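Local coordinates for uncharacterized protein (Chondromyces crocatus, PDB 6I86) that is of unknown function but is encoded in the crocagin gene cluster and probably takes part in making this ribosomally derived peptide natural product, at residues R121-V125 and H126-K130. Residues are numbered along the deposited sequence; the frame is centred on the assembly and turned at random.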
ATOM      1  N   ARG A 121      -5.531   5.973   3.339  1.00 19.82           N
ATOM      2  CA  ARG A 121      -5.689   4.528   3.407  1.00 19.69           C
ATOM      3  C   ARG A 121      -7.139   4.217   3.741  1.00 18.45           C
ATOM      4  O   ARG A 121      -7.601   4.514   4.847  1.00 23.24           O
ATOM      5  CB  ARG A 121      -4.770   3.903   4.454  1.00 20.55           C
ATOM      6  CG  ARG A 121      -5.096   2.435   4.714  1.00 37.01           C
ATOM      7  CD  ARG A 121      -4.275   1.855   5.851  1.00 39.60           C
ATOM      8  NE  ARG A 121      -4.880   2.071   7.160  1.00 44.76           N
ATOM      9  CZ  ARG A 121      -5.642   1.171   7.774  1.00 47.29           C
ATOM     10  NH1 ARG A 121      -5.891   0.006   7.188  1.00 32.29           N
ATOM     11  NH2 ARG A 121      -6.155   1.431   8.969  1.00 46.60           N
ATOM     12  N   GLU A 122      -7.850   3.625   2.788  1.00 20.70           N
ATOM     13  CA  GLU A 122      -9.198   3.120   3.002  1.00 17.92           C
ATOM     14  C   GLU A 122      -9.148   1.600   2.957  1.00 25.09           C
ATOM     15  O   GLU A 122      -8.582   1.025   2.022  1.00 22.97           O
ATOM     16  CB  GLU A 122     -10.162   3.649   1.941  1.00 21.67           C
ATOM     17  CG  GLU A 122     -10.337   5.151   1.976  1.00 21.10           C
ATOM     18  CD  GLU A 122     -11.243   5.660   0.876  1.00 23.25           C
ATOM     19  OE1 GLU A 122     -12.382   6.065   1.184  1.00 23.50           O
ATOM     20  OE2 GLU A 122     -10.813   5.653  -0.299  1.00 21.42           O
ATOM     21  N   TRP A 123      -9.730   0.954   3.963  1.00 19.69           N
ATOM     22  CA  TRP A 123      -9.676  -0.496   4.045  1.00 17.41           C
ATOM     23  C   TRP A 123     -11.024  -1.040   4.487  1.00 22.85           C
ATOM     24  O   TRP A 123     -11.699  -0.451   5.337  1.00 24.81           O
ATOM     25  CB  TRP A 123      -8.582  -0.957   5.016  1.00 22.80           C
ATOM     26  CG  TRP A 123      -8.225  -2.392   4.857  1.00 22.82           C
ATOM     27  CD1 TRP A 123      -8.738  -3.447   5.550  1.00 25.98           C
ATOM     28  CD2 TRP A 123      -7.282  -2.938   3.932  1.00 23.03           C
ATOM     29  NE1 TRP A 123      -8.165  -4.618   5.121  1.00 25.33           N
ATOM     30  CE2 TRP A 123      -7.267  -4.332   4.125  1.00 24.87           C
ATOM     31  CE3 TRP A 123      -6.444  -2.382   2.961  1.00 28.12           C
ATOM     32  CZ2 TRP A 123      -6.449  -5.179   3.382  1.00 34.13           C
ATOM     33  CZ3 TRP A 123      -5.635  -3.222   2.226  1.00 31.27           C
ATOM     34  CH2 TRP A 123      -5.641  -4.605   2.439  1.00 28.16           C
ATOM     35  N   SER A 124     -11.409  -2.166   3.898  1.00 20.44           N
ATOM     36  CA  SER A 124     -12.634  -2.877   4.249  1.00 21.07           C
ATOM     37  C   SER A 124     -12.232  -4.179   4.935  1.00 20.79           C
ATOM     38  O   SER A 124     -11.770  -5.118   4.280  1.00 20.27           O
ATOM     39  CB  SER A 124     -13.486  -3.144   3.014  1.00 22.79           C
ATOM     40  OG  SER A 124     -14.623  -3.921   3.344  1.00 27.65           O
ATOM     41  N   VAL A 125     -12.393  -4.227   6.259  1.00 22.01           N
ATOM     42  CA  VAL A 125     -12.170  -5.474   6.984  1.00 20.58           C
ATOM     43  C   VAL A 125     -13.181  -6.526   6.545  1.00 21.47           C
ATOM     44  O   VAL A 125     -12.868  -7.724   6.498  1.00 24.04           O
ATOM     45  CB  VAL A 125     -12.232  -5.220   8.503  1.00 22.26           C
ATOM     46  CG1 VAL A 125     -12.014  -6.512   9.272  1.00 23.02           C
ATOM     47  CG2 VAL A 125     -11.203  -4.178   8.910  1.00 23.10           C
ATOM     48  N   HIS A 126     -14.400  -6.100   6.205  1.00 22.19           N
ATOM     49  CA  HIS A 126     -15.408  -7.033   5.712  1.00 23.57           C
ATOM     50  C   HIS A 126     -14.958  -7.693   4.414  1.00 26.04           C
ATOM     51  O   HIS A 126     -15.096  -8.909   4.240  1.00 22.84           O
ATOM     52  CB  HIS A 126     -16.736  -6.305   5.516  1.00 25.19           C
ATOM     53  CG  HIS A 126     -17.907  -7.221   5.339  1.00 40.07           C
ATOM     54  ND1 HIS A 126     -18.653  -7.261   4.181  1.00 36.53           N
ATOM     55  CD2 HIS A 126     -18.460  -8.133   6.174  1.00 45.24           C
ATOM     56  CE1 HIS A 126     -19.615  -8.158   4.310  1.00 42.53           C
ATOM     57  NE2 HIS A 126     -19.520  -8.700   5.511  1.00 45.72           N
ATOM     58  N   GLU A 127     -14.413  -6.902   3.487  1.00 21.54           N
ATOM     59  CA  GLU A 127     -13.932  -7.467   2.232  1.00 24.81           C
ATOM     60  C   GLU A 127     -12.669  -8.290   2.449  1.00 25.24           C
ATOM     61  O   GLU A 127     -12.505  -9.355   1.842  1.00 23.82           O
ATOM     62  CB  GLU A 127     -13.680  -6.352   1.217  1.00 23.20           C
ATOM     63  CG  GLU A 127     -13.385  -6.843  -0.196  1.00 24.63           C
ATOM     64  CD  GLU A 127     -14.605  -7.425  -0.884  1.00 28.47           C
ATOM     65  OE1 GLU A 127     -15.735  -7.182  -0.410  1.00 29.84           O
ATOM     66  OE2 GLU A 127     -14.437  -8.119  -1.909  1.00 31.92           O
ATOM     67  N   GLU A 128     -11.763  -7.805   3.307  1.00 21.99           N
ATOM     68  CA  GLU A 128     -10.546  -8.552   3.619  1.00 23.27           C
ATOM     69  C   GLU A 128     -10.867  -9.952   4.120  1.00 26.04           C
ATOM     70  O   GLU A 128     -10.249 -10.934   3.690  1.00 23.94           O
ATOM     71  CB  GLU A 128      -9.721  -7.797   4.664  1.00 22.74           C
ATOM     72  CG  GLU A 128      -8.588  -8.625   5.253  1.00 23.45           C
ATOM     73  CD  GLU A 128      -8.015  -8.037   6.526  1.00 25.50           C
ATOM     74  OE1 GLU A 128      -7.983  -6.793   6.653  1.00 24.26           O
ATOM     75  OE2 GLU A 128      -7.590  -8.821   7.398  1.00 22.86           O
ATOM     76  N   SER A 129     -11.845 -10.067   5.020  1.00 21.53           N
ATOM     77  CA  SER A 129     -12.203 -11.348   5.615  1.00 25.03           C
ATOM     78  C   SER A 129     -12.838 -12.317   4.626  1.00 27.77           C
ATOM     79  O   SER A 129     -13.101 -13.465   5.004  1.00 26.00           O
ATOM     80  CB  SER A 129     -13.143 -11.125   6.802  1.00 24.03           C
ATOM     81  OG  SER A 129     -14.358 -10.528   6.386  1.00 31.79           O
ATOM     82  N   LYS A 130     -13.100 -11.900   3.387  1.00 22.91           N
ATOM     83  CA  LYS A 130     -13.551 -12.831   2.361  1.00 28.36           C
ATOM     84  C   LYS A 130     -12.409 -13.595   1.709  1.00 32.65           C
ATOM     85  O   LYS A 130     -12.670 -14.539   0.958  1.00 27.23           O
ATOM     86  CB  LYS A 130     -14.318 -12.098   1.256  1.00 29.65           C
ATOM     87  CG  LYS A 130     -15.610 -11.426   1.674  1.00 30.12           C
ATOM     88  CD  LYS A 130     -16.199 -10.665   0.491  1.00 30.22           C
ATOM     89  CE  LYS A 130     -17.397  -9.824   0.899  1.00 41.54           C
ATOM     90  NZ  LYS A 130     -17.874  -8.980  -0.232  1.00 49.10           N
TER
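Ser124 caps the N-terminus of the short helix 125-128, and the ring of Trp123 before it reaches Glu128, where strand 115-123 of the five-stranded mixed sheet passes, through Ser124 alone, into the helix. Ser124 is the N-cap residue: its OG accepts a hydrogen bond from Glu127 N, 3.0 Å from Ser124 OG. With OG anti to the backbone N (chi1 176°), the hydroxyl reaches that amide and lies against the CB of Glu127 as well. In the same turn Glu128 N donates to Ser124 O at 2.9 Å, and Ser129 N donates to Val125 O. The second grip joins side chains: Trp123 NE1 donates to Glu128 OE1 at 2.7 Å. The carboxylate oxygen sits at the indole edge, 21° out of the ring plane, and receives the N-H on its anti lone pair, the two flat groups being turned 68° apart. A phenylalanine at Trp123 would probably leave Glu128 OE1 without its indole donor, the carboxylate then being held through OE2 alone among the bonds described here. Further out, Glu128 OE2 is held by Tyr132 OH and Val57 N, while Trp123 packs on Val64, Leu54 and Val82. Ser124 OG is also bonded to Asn79 O, which positions the cap, and His126 N reaches Asp81 OD2. Lys130 NZ forms a salt bridge to Glu127 OE1 at 2.8 Å, on its syn side but well out of the carboxylate plane.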